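Local coordinates for PA1221 (Pseudomonas aeruginosa, PDB 4DG8), which belongs to the ANL superfamily, joins an AMP-binding domain to a phosphopantetheine attachment domain, and is modelled with adenosine monophosphate bound, at residues 319-324 against 332-337; 65-70 against 156-161; 180-185 against 372-377. All coordinates share one frame; numbering follows the deposited sequence.

Interaction 1 (319-324 against 332-337); sequences CCHVVT and DIPIGK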
loop_
_atom_site.group_PDB
_atom_site.type_symbol
_atom_site.label_atom_id
_atom_site.label_comp_id
_atom_site.label_asym_id
_atom_site.label_seq_id
_atom_site.Cartn_x
_atom_site.Cartn_y
_atom_site.Cartn_z
ATOM N N CYS A 319 6.452 -0.089 12.043
ATOM C CA CYS A 319 6.382 0.760 13.229
ATOM C C CYS A 319 5.350 1.877 13.072
ATOM O O CYS A 319 5.126 2.375 11.971
ATOM C CB CYS A 319 7.745 1.384 13.524
ATOM S SG CYS A 319 9.092 0.205 13.696
ATOM N N CYS A 320 4.724 2.265 14.180
ATOM C CA CYS A 320 3.928 3.486 14.214
ATOM C C CYS A 320 4.305 4.321 15.414
ATOM O O CYS A 320 4.811 3.803 16.416
ATOM C CB CYS A 320 2.434 3.195 14.271
ATOM S SG CYS A 320 1.814 2.393 12.809
ATOM N N HIS A 321 4.056 5.621 15.296
ATOM C CA HIS A 321 4.320 6.556 16.386
ATOM C C HIS A 321 3.162 7.550 16.511
ATOM O O HIS A 321 2.812 8.227 15.553
ATOM C CB HIS A 321 5.645 7.296 16.146
ATOM C CG HIS A 321 5.970 8.312 17.195
ATOM N ND1 HIS A 321 6.225 7.973 18.507
ATOM C CD2 HIS A 321 6.076 9.663 17.125
ATOM C CE1 HIS A 321 6.462 9.070 19.202
ATOM N NE2 HIS A 321 6.379 10.108 18.386
ATOM N N VAL A 322 2.558 7.630 17.689
ATOM C CA VAL A 322 1.541 8.641 17.909
ATOM C C VAL A 322 2.262 9.963 18.165
ATOM O O VAL A 322 3.071 10.075 19.085
ATOM C CB VAL A 322 0.607 8.262 19.073
ATOM C CG1 VAL A 322 -0.222 9.460 19.499
ATOM C CG2 VAL A 322 -0.295 7.092 18.668
ATOM N N VAL A 323 1.996 10.954 17.319
ATOM C CA VAL A 323 2.746 12.201 17.370
ATOM C C VAL A 323 2.440 13.015 18.618
ATOM O O VAL A 323 1.275 13.253 18.917
ATOM C CB VAL A 323 2.487 13.073 16.123
ATOM C CG1 VAL A 323 3.206 14.433 16.287
ATOM C CG2 VAL A 323 2.951 12.352 14.875
ATOM N N THR A 324 3.474 13.431 19.351
ATOM C CA THR A 324 3.245 14.259 20.529
ATOM C C THR A 324 3.582 15.726 20.339
ATOM O O THR A 324 4.177 16.138 19.338
ATOM C CB THR A 324 4.082 13.812 21.755
ATOM O OG1 THR A 324 5.484 13.853 21.428
ATOM C CG2 THR A 324 3.680 12.427 22.213
ATOM N N ASP A 332 12.773 15.569 12.821
ATOM C CA ASP A 332 11.993 14.525 12.160
ATOM C C ASP A 332 10.986 13.959 13.146
ATOM O O ASP A 332 11.260 13.929 14.333
ATOM C CB ASP A 332 12.909 13.383 11.701
ATOM C CG ASP A 332 13.601 12.678 12.876
ATOM O OD1 ASP A 332 14.578 13.246 13.412
ATOM O OD2 ASP A 332 13.174 11.564 13.266
ATOM N N ILE A 333 9.840 13.493 12.652
ATOM C CA ILE A 333 8.869 12.790 13.496
ATOM C C ILE A 333 9.312 11.340 13.644
ATOM O O ILE A 333 9.518 10.664 12.633
ATOM C CB ILE A 333 7.467 12.767 12.854
ATOM C CG1 ILE A 333 7.006 14.185 12.486
ATOM C CG2 ILE A 333 6.460 12.059 13.772
ATOM C CD1 ILE A 333 6.939 15.145 13.670
ATOM N N PRO A 334 9.462 10.854 14.897
ATOM C CA PRO A 334 9.825 9.444 15.106
ATOM C C PRO A 334 8.890 8.528 14.327
ATOM O O PRO A 334 7.734 8.917 14.063
ATOM C CB PRO A 334 9.602 9.241 16.616
ATOM C CG PRO A 334 9.799 10.602 17.223
ATOM C CD PRO A 334 9.283 11.584 16.167
ATOM N N ILE A 335 9.395 7.368 13.903
ATOM C CA ILE A 335 8.531 6.325 13.351
ATOM C C ILE A 335 8.139 5.360 14.467
ATOM O O ILE A 335 7.398 4.401 14.255
ATOM C CB ILE A 335 9.152 5.574 12.146
ATOM C CG1 ILE A 335 10.475 4.893 12.525
ATOM C CG2 ILE A 335 9.322 6.534 10.959
ATOM C CD1 ILE A 335 11.150 4.121 11.355
ATOM N N GLY A 336 8.615 5.659 15.672
ATOM C CA GLY A 336 8.145 4.990 16.877
ATOM C C GLY A 336 8.610 3.571 17.142
ATOM O O GLY A 336 9.814 3.278 17.122
ATOM N N LYS A 337 7.655 2.691 17.437
ATOM C CA LYS A 337 7.977 1.320 17.828
ATOM C C LYS A 337 7.142 0.302 17.057
ATOM O O LYS A 337 6.182 0.664 16.377
ATOM C CB LYS A 337 7.784 1.148 19.340
ATOM C CG LYS A 337 8.696 2.036 20.193
ATOM C CD LYS A 337 8.321 1.978 21.683
ATOM C CE LYS A 337 9.241 2.846 22.543
ATOM N NZ LYS A 337 8.779 2.926 23.975
#

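Interaction 2 (65-70 against 156-161); sequences LSDYLL and VARPCF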
loop_
_atom_site.group_PDB
_atom_site.type_symbol
_atom_site.label_atom_id
_atom_site.label_comp_id
_atom_site.label_asym_id
_atom_site.label_seq_id
_atom_site.Cartn_x
_atom_site.Cartn_y
_atom_site.Cartn_z
ATOM N N LEU A 65 -21.460 -14.494 -3.967
ATOM C CA LEU A 65 -20.358 -14.397 -4.913
ATOM C C LEU A 65 -19.340 -15.525 -4.672
ATOM O O LEU A 65 -18.788 -16.101 -5.613
ATOM C CB LEU A 65 -19.688 -13.023 -4.821
ATOM C CG LEU A 65 -18.486 -12.826 -5.747
ATOM C CD1 LEU A 65 -18.870 -13.174 -7.178
ATOM C CD2 LEU A 65 -17.983 -11.376 -5.658
ATOM N N SER A 66 -19.100 -15.841 -3.403
ATOM C CA SER A 66 -18.170 -16.906 -3.058
ATOM C C SER A 66 -18.697 -18.231 -3.585
ATOM O O SER A 66 -17.917 -19.106 -3.951
ATOM C CB SER A 66 -17.914 -16.967 -1.547
ATOM O OG SER A 66 -17.160 -18.124 -1.196
ATOM N N ASP A 67 -20.018 -18.380 -3.628
ATOM C CA ASP A 67 -20.601 -19.587 -4.189
ATOM C C ASP A 67 -20.176 -19.713 -5.646
ATOM O O ASP A 67 -19.766 -20.791 -6.111
ATOM C CB ASP A 67 -22.122 -19.554 -4.096
ATOM C CG ASP A 67 -22.624 -19.775 -2.700
ATOM O OD1 ASP A 67 -21.868 -20.346 -1.888
ATOM O OD2 ASP A 67 -23.785 -19.385 -2.423
ATOM N N TYR A 68 -20.265 -18.598 -6.367
ATOM C CA TYR A 68 -19.778 -18.589 -7.756
ATOM C C TYR A 68 -18.246 -18.901 -7.892
ATOM O O TYR A 68 -17.805 -19.762 -8.703
ATOM C CB TYR A 68 -20.159 -17.250 -8.404
ATOM C CG TYR A 68 -19.488 -16.984 -9.731
ATOM C CD1 TYR A 68 -20.092 -17.349 -10.928
ATOM C CD2 TYR A 68 -18.244 -16.360 -9.781
ATOM C CE1 TYR A 68 -19.478 -17.100 -12.137
ATOM C CE2 TYR A 68 -17.619 -16.110 -10.976
ATOM C CZ TYR A 68 -18.235 -16.479 -12.156
ATOM O OH TYR A 68 -17.595 -16.227 -13.352
ATOM N N LEU A 69 -17.437 -18.218 -7.085
ATOM C CA LEU A 69 -15.994 -18.423 -7.123
ATOM C C LEU A 69 -15.629 -19.883 -6.837
ATOM O O LEU A 69 -14.771 -20.469 -7.500
ATOM C CB LEU A 69 -15.291 -17.510 -6.116
ATOM C CG LEU A 69 -15.503 -16.006 -6.284
ATOM C CD1 LEU A 69 -14.635 -15.240 -5.275
ATOM C CD2 LEU A 69 -15.182 -15.587 -7.724
ATOM N N LEU A 70 -16.270 -20.465 -5.833
ATOM C CA LEU A 70 -15.981 -21.841 -5.469
ATOM C C LEU A 70 -16.438 -22.785 -6.561
ATOM O O LEU A 70 -15.819 -23.821 -6.779
ATOM C CB LEU A 70 -16.632 -22.203 -4.137
ATOM C CG LEU A 70 -15.869 -21.559 -2.983
ATOM C CD1 LEU A 70 -16.600 -21.698 -1.659
ATOM C CD2 LEU A 70 -14.432 -22.095 -2.911
ATOM N N VAL A 156 -22.068 -25.840 0.123
ATOM C CA VAL A 156 -22.349 -26.724 1.243
ATOM C C VAL A 156 -21.434 -26.351 2.408
ATOM O O VAL A 156 -21.890 -26.212 3.546
ATOM C CB VAL A 156 -22.166 -28.207 0.856
ATOM C CG1 VAL A 156 -22.225 -29.090 2.094
ATOM C CG2 VAL A 156 -23.227 -28.619 -0.153
ATOM N N ALA A 157 -20.142 -26.203 2.109
ATOM C CA ALA A 157 -19.153 -25.749 3.082
ATOM C C ALA A 157 -18.034 -24.998 2.374
ATOM O O ALA A 157 -17.584 -25.420 1.311
ATOM C CB ALA A 157 -18.588 -26.934 3.831
ATOM N N ARG A 158 -17.562 -23.905 2.966
ATOM C CA ARG A 158 -16.455 -23.173 2.380
ATOM C C ARG A 158 -15.160 -23.767 2.899
ATOM O O ARG A 158 -15.138 -24.330 3.989
ATOM C CB ARG A 158 -16.550 -21.682 2.697
ATOM C CG ARG A 158 -17.944 -21.165 2.446
ATOM C CD ARG A 158 -18.024 -19.714 2.037
ATOM N NE ARG A 158 -19.443 -19.418 1.880
ATOM C CZ ARG A 158 -20.092 -19.477 0.726
ATOM N NH1 ARG A 158 -19.433 -19.764 -0.397
ATOM N NH2 ARG A 158 -21.398 -19.237 0.694
ATOM N N PRO A 159 -14.080 -23.646 2.112
ATOM C CA PRO A 159 -12.793 -24.249 2.469
ATOM C C PRO A 159 -12.344 -23.817 3.859
ATOM O O PRO A 159 -12.658 -22.707 4.314
ATOM C CB PRO A 159 -11.838 -23.691 1.402
ATOM C CG PRO A 159 -12.721 -23.331 0.245
ATOM C CD PRO A 159 -13.991 -22.842 0.877
ATOM N N CYS A 160 -11.626 -24.706 4.534
ATOM C CA CYS A 160 -11.048 -24.398 5.840
ATOM C C CYS A 160 -9.588 -24.076 5.641
ATOM O O CYS A 160 -8.906 -24.716 4.833
ATOM C CB CYS A 160 -11.172 -25.581 6.802
ATOM S SG CYS A 160 -12.868 -26.095 7.170
ATOM N N PHE A 161 -9.114 -23.072 6.361
ATOM C CA PHE A 161 -7.719 -22.681 6.268
ATOM C C PHE A 161 -7.326 -21.919 7.512
ATOM O O PHE A 161 -8.186 -21.434 8.241
ATOM C CB PHE A 161 -7.449 -21.849 4.998
ATOM C CG PHE A 161 -8.412 -20.699 4.792
ATOM C CD1 PHE A 161 -8.148 -19.445 5.327
ATOM C CD2 PHE A 161 -9.583 -20.878 4.050
ATOM C CE1 PHE A 161 -9.031 -18.382 5.117
ATOM C CE2 PHE A 161 -10.477 -19.825 3.846
ATOM C CZ PHE A 161 -10.204 -18.577 4.375
#

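Interaction 3 (180-185 against 372-377); sequences KAIACT and QGYRND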
loop_
_atom_site.group_PDB
_atom_site.type_symbol
_atom_site.label_atom_id
_atom_site.label_comp_id
_atom_site.label_asym_id
_atom_site.label_seq_id
_atom_site.Cartn_x
_atom_site.Cartn_y
_atom_site.Cartn_z
ATOM N N LYS A 180 7.878 -7.669 -8.721
ATOM C CA LYS A 180 7.911 -8.785 -7.788
ATOM C C LYS A 180 6.592 -8.885 -7.014
ATOM O O LYS A 180 6.108 -7.898 -6.454
ATOM C CB LYS A 180 9.105 -8.645 -6.842
ATOM C CG LYS A 180 10.442 -8.544 -7.573
ATOM C CD LYS A 180 10.659 -9.728 -8.531
ATOM C CE LYS A 180 12.003 -9.635 -9.248
ATOM N NZ LYS A 180 12.346 -10.842 -10.079
ATOM N N ALA A 181 6.011 -10.079 -6.990
ATOM C CA ALA A 181 4.719 -10.266 -6.336
ATOM C C ALA A 181 4.872 -10.610 -4.860
ATOM O O ALA A 181 5.420 -11.653 -4.524
ATOM C CB ALA A 181 3.940 -11.342 -7.041
ATOM N N ILE A 182 4.371 -9.733 -3.990
ATOM C CA ILE A 182 4.419 -9.967 -2.549
ATOM C C ILE A 182 3.135 -10.614 -2.049
ATOM O O ILE A 182 2.069 -10.024 -2.141
ATOM C CB ILE A 182 4.690 -8.653 -1.780
ATOM C CG1 ILE A 182 6.081 -8.119 -2.132
ATOM C CG2 ILE A 182 4.521 -8.852 -0.261
ATOM C CD1 ILE A 182 6.316 -6.638 -1.726
ATOM N N ALA A 183 3.226 -11.841 -1.540
ATOM C CA ALA A 183 2.009 -12.510 -1.061
ATOM C C ALA A 183 1.857 -12.292 0.423
ATOM O O ALA A 183 2.688 -12.725 1.221
ATOM C CB ALA A 183 1.992 -14.003 -1.407
ATOM N N CYS A 184 0.791 -11.590 0.776
ATOM C CA CYS A 184 0.491 -11.253 2.152
ATOM C C CYS A 184 -0.614 -12.170 2.678
ATOM O O CYS A 184 -1.455 -12.642 1.942
ATOM C CB CYS A 184 0.110 -9.784 2.292
ATOM S SG CYS A 184 1.575 -8.690 2.032
ATOM N N THR A 185 -0.592 -12.388 3.977
ATOM C CA THR A 185 -1.245 -13.510 4.614
ATOM C C THR A 185 -2.476 -12.954 5.355
ATOM O O THR A 185 -2.539 -11.760 5.618
ATOM C CB THR A 185 -0.195 -14.089 5.566
ATOM O OG1 THR A 185 -0.086 -15.507 5.423
ATOM C CG2 THR A 185 -0.430 -13.658 6.977
ATOM N N GLN A 372 4.465 -14.156 2.970
ATOM C CA GLN A 372 4.933 -15.498 2.654
ATOM C C GLN A 372 6.213 -15.390 1.827
ATOM O O GLN A 372 7.140 -16.199 1.980
ATOM C CB GLN A 372 3.852 -16.267 1.894
ATOM C CG GLN A 372 4.280 -17.654 1.433
ATOM C CD GLN A 372 3.343 -18.236 0.393
ATOM O OE1 GLN A 372 3.352 -17.825 -0.773
ATOM N NE2 GLN A 372 2.524 -19.201 0.809
ATOM N N GLY A 373 6.269 -14.381 0.954
ATOM C CA GLY A 373 7.462 -14.149 0.154
ATOM C C GLY A 373 7.128 -13.534 -1.190
ATOM O O GLY A 373 6.026 -13.018 -1.379
ATOM N N TYR A 374 8.063 -13.593 -2.130
ATOM C CA TYR A 374 7.777 -13.087 -3.466
ATOM C C TYR A 374 7.238 -14.249 -4.247
ATOM O O TYR A 374 7.965 -15.183 -4.563
ATOM C CB TYR A 374 9.031 -12.539 -4.131
ATOM C CG TYR A 374 9.619 -11.394 -3.360
ATOM C CD1 TYR A 374 8.973 -10.155 -3.318
ATOM C CD2 TYR A 374 10.802 -11.546 -2.660
ATOM C CE1 TYR A 374 9.495 -9.102 -2.593
ATOM C CE2 TYR A 374 11.337 -10.493 -1.936
ATOM C CZ TYR A 374 10.677 -9.278 -1.904
ATOM O OH TYR A 374 11.214 -8.235 -1.189
ATOM N N ARG A 375 5.951 -14.175 -4.560
ATOM C CA ARG A 375 5.228 -15.317 -5.089
ATOM C C ARG A 375 5.894 -15.806 -6.368
ATOM O O ARG A 375 5.935 -17.006 -6.656
ATOM C CB ARG A 375 3.771 -14.921 -5.348
ATOM C CG ARG A 375 2.863 -16.077 -5.709
ATOM C CD ARG A 375 2.523 -16.941 -4.482
ATOM N NE ARG A 375 1.500 -17.897 -4.876
ATOM C CZ ARG A 375 1.007 -18.870 -4.116
ATOM N NH1 ARG A 375 1.426 -19.041 -2.862
ATOM N NH2 ARG A 375 0.068 -19.664 -4.622
ATOM N N ASN A 376 6.427 -14.854 -7.124
ATOM C CA ASN A 376 7.078 -15.133 -8.395
ATOM C C ASN A 376 8.615 -15.165 -8.414
ATOM O O ASN A 376 9.207 -15.276 -9.496
ATOM C CB ASN A 376 6.560 -14.167 -9.465
ATOM C CG ASN A 376 7.045 -12.760 -9.249
ATOM O OD1 ASN A 376 7.359 -12.369 -8.119
ATOM N ND2 ASN A 376 7.141 -11.989 -10.339
ATOM N N ASP A 377 9.269 -14.984 -7.266
ATOM C CA ASP A 377 10.739 -15.091 -7.240
ATOM C C ASP A 377 11.229 -15.862 -6.007
ATOM O O ASP A 377 11.374 -15.281 -4.921
ATOM C CB ASP A 377 11.312 -13.669 -7.210
ATOM C CG ASP A 377 12.802 -13.605 -7.545
ATOM O OD1 ASP A 377 13.533 -14.593 -7.326
ATOM O OD2 ASP A 377 13.231 -12.534 -8.027
#

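Interaction 1 (319-324 against 332-337)
The shortest polar bond between C319-T324 and D332-K337 runs from C320 N to K337 O, 3.1 Å with an N-H...O angle of 145°; K337 N returns to C320 O at 3.2 Å. This reciprocal pair makes C320 and K337 an antiparallel hydrogen-bonded pair. K337 O also takes a CA-H...O contact from C319 CA. Ahead of K337, residues 333-336 diverge from strand 319-322, and here the side chains carry most of the contact. H321 has CG anti to the backbone N (chi1 178°), which lays the imidazole over P334: P334 CB stands 3.7 Å from the ring centroid, 14° off its normal, a CH-pi contact over one face. I333 CG2 lies near the ring plane, 4.1 Å from H321 CD2 at the edge, and packs at 3.7 Å on V323 CG2, the two side chains crossing at about a right angle. H321 NE2 is hydrogen-bonded to D327, in the connecting loop, so the ring is held at its polar edge as well as over its face. G336, at a positive phi, passes close to the strand, its CA 3.6 Å from C320 O. I335 and G336 together stand opposite the single residue L412 of strand 412-416, a classic beta bulge, and the side chain of I335 comes about 4 Å from the bound AMP. In the sheet, strand 319-322 lies between 304-309 and the edge strand 337-338; helix 290-299 touches V323 and I333, while strand 412-416 packs against C319, P334 and I335.

Interaction 2 (65-70 against 156-161)
A salt bridge with a small apolar patch beside it joins helix 55-72 to the loop that leads from strand 143-145 to strand 166-172, well out from the centre of the chain. R158 reaches the helix with its aliphatic part stretched out beyond CG and grips D67 end-on through both terminal nitrogens, which converge on a single oxygen: NH2 lies 2.8 Å and NH1 2.9 Å from D67 OD1. Both bonds are bent, and both arrive from the same face of the carboxylate, about 40° out of its plane; the carboxylate and guanidinium planes are 27° apart. D67 and L70, three residues apart on the helix, both reach the loop. L70 CD1 sits at the guanidinium edge, 3.7 Å from R158 NH1, while L70 CD2 meets P159 CG head-on at 3.8 Å. S66 OG lies 2.9 Å from R158 NH1 and is hydrogen-bonded to S100 OG, just past helix 88-99. D67 OD1 also accepts the backbone N of S155. Three N-H groups from one loop therefore converge on one carboxylate oxygen, an arrangement that would be expected to stabilise the ionised form of D67 and to set the direction of the arginine's end.

Interaction 3 (180-185 against 372-377)
From CB outward, K180 runs along the end of segment 372-377: its CB lies 3.8 Å from Y374 CD1, the chain bends at chi2 (-55°), CD comes within 3.8 Å of D377 OD2, CE passes the same oxygen at 3.4 Å, and NZ ends in a salt bridge, 2.8 Å from D377 OD2. The ammonium meets that oxygen on its anti side, 32° out of the carboxylate plane; R380 is a second cationic partner of the same atom. Next to it, N376 OD1 takes A181 N in a nearly straight bond of 2.9 Å (176°), although the donor stands above the amide carbonyl plane; N376 ND2 turns to Q122 and P179 O. Backbone bonds continue the pairing, R375 N to A181 O and A183 N to G373 O. I182 runs alongside Y374, its CG1 3.6 Å from Y374 CE1, and Y374 OH is hydrogen-bonded to E313. R375 NH1 bonds to Q372 OE1 in the amide plane, on a lone pair. After Y374 a type I turn leads to D377, the N-cap of helix 378-384. The whole is the antiparallel edge of the seven-strand mixed sheet in this AMP-binding domain, where the short, weakly bonded strand 373-374 lies against 180-185.

How the interactions relate
Following the chain from the N terminus, interaction 2 comes first: it brings the loop at 156-161 back to helix 55-72, closing a loop of 85 residues before the other two begin. Interaction 3 opens soon afterwards at strand 180-185 and closes at 372-377 after 186 intervening residues, adding an edge strand to the sheet that also contains 166-172. Interaction 1 opens and closes within that span, as a local return across seven residues at the edge of another sheet. No two of the contacts touch: interactions 2 and 3 approach to about 9 Å between nearest atoms, whereas 1 and 2 lie on opposite sides of the chain's centre.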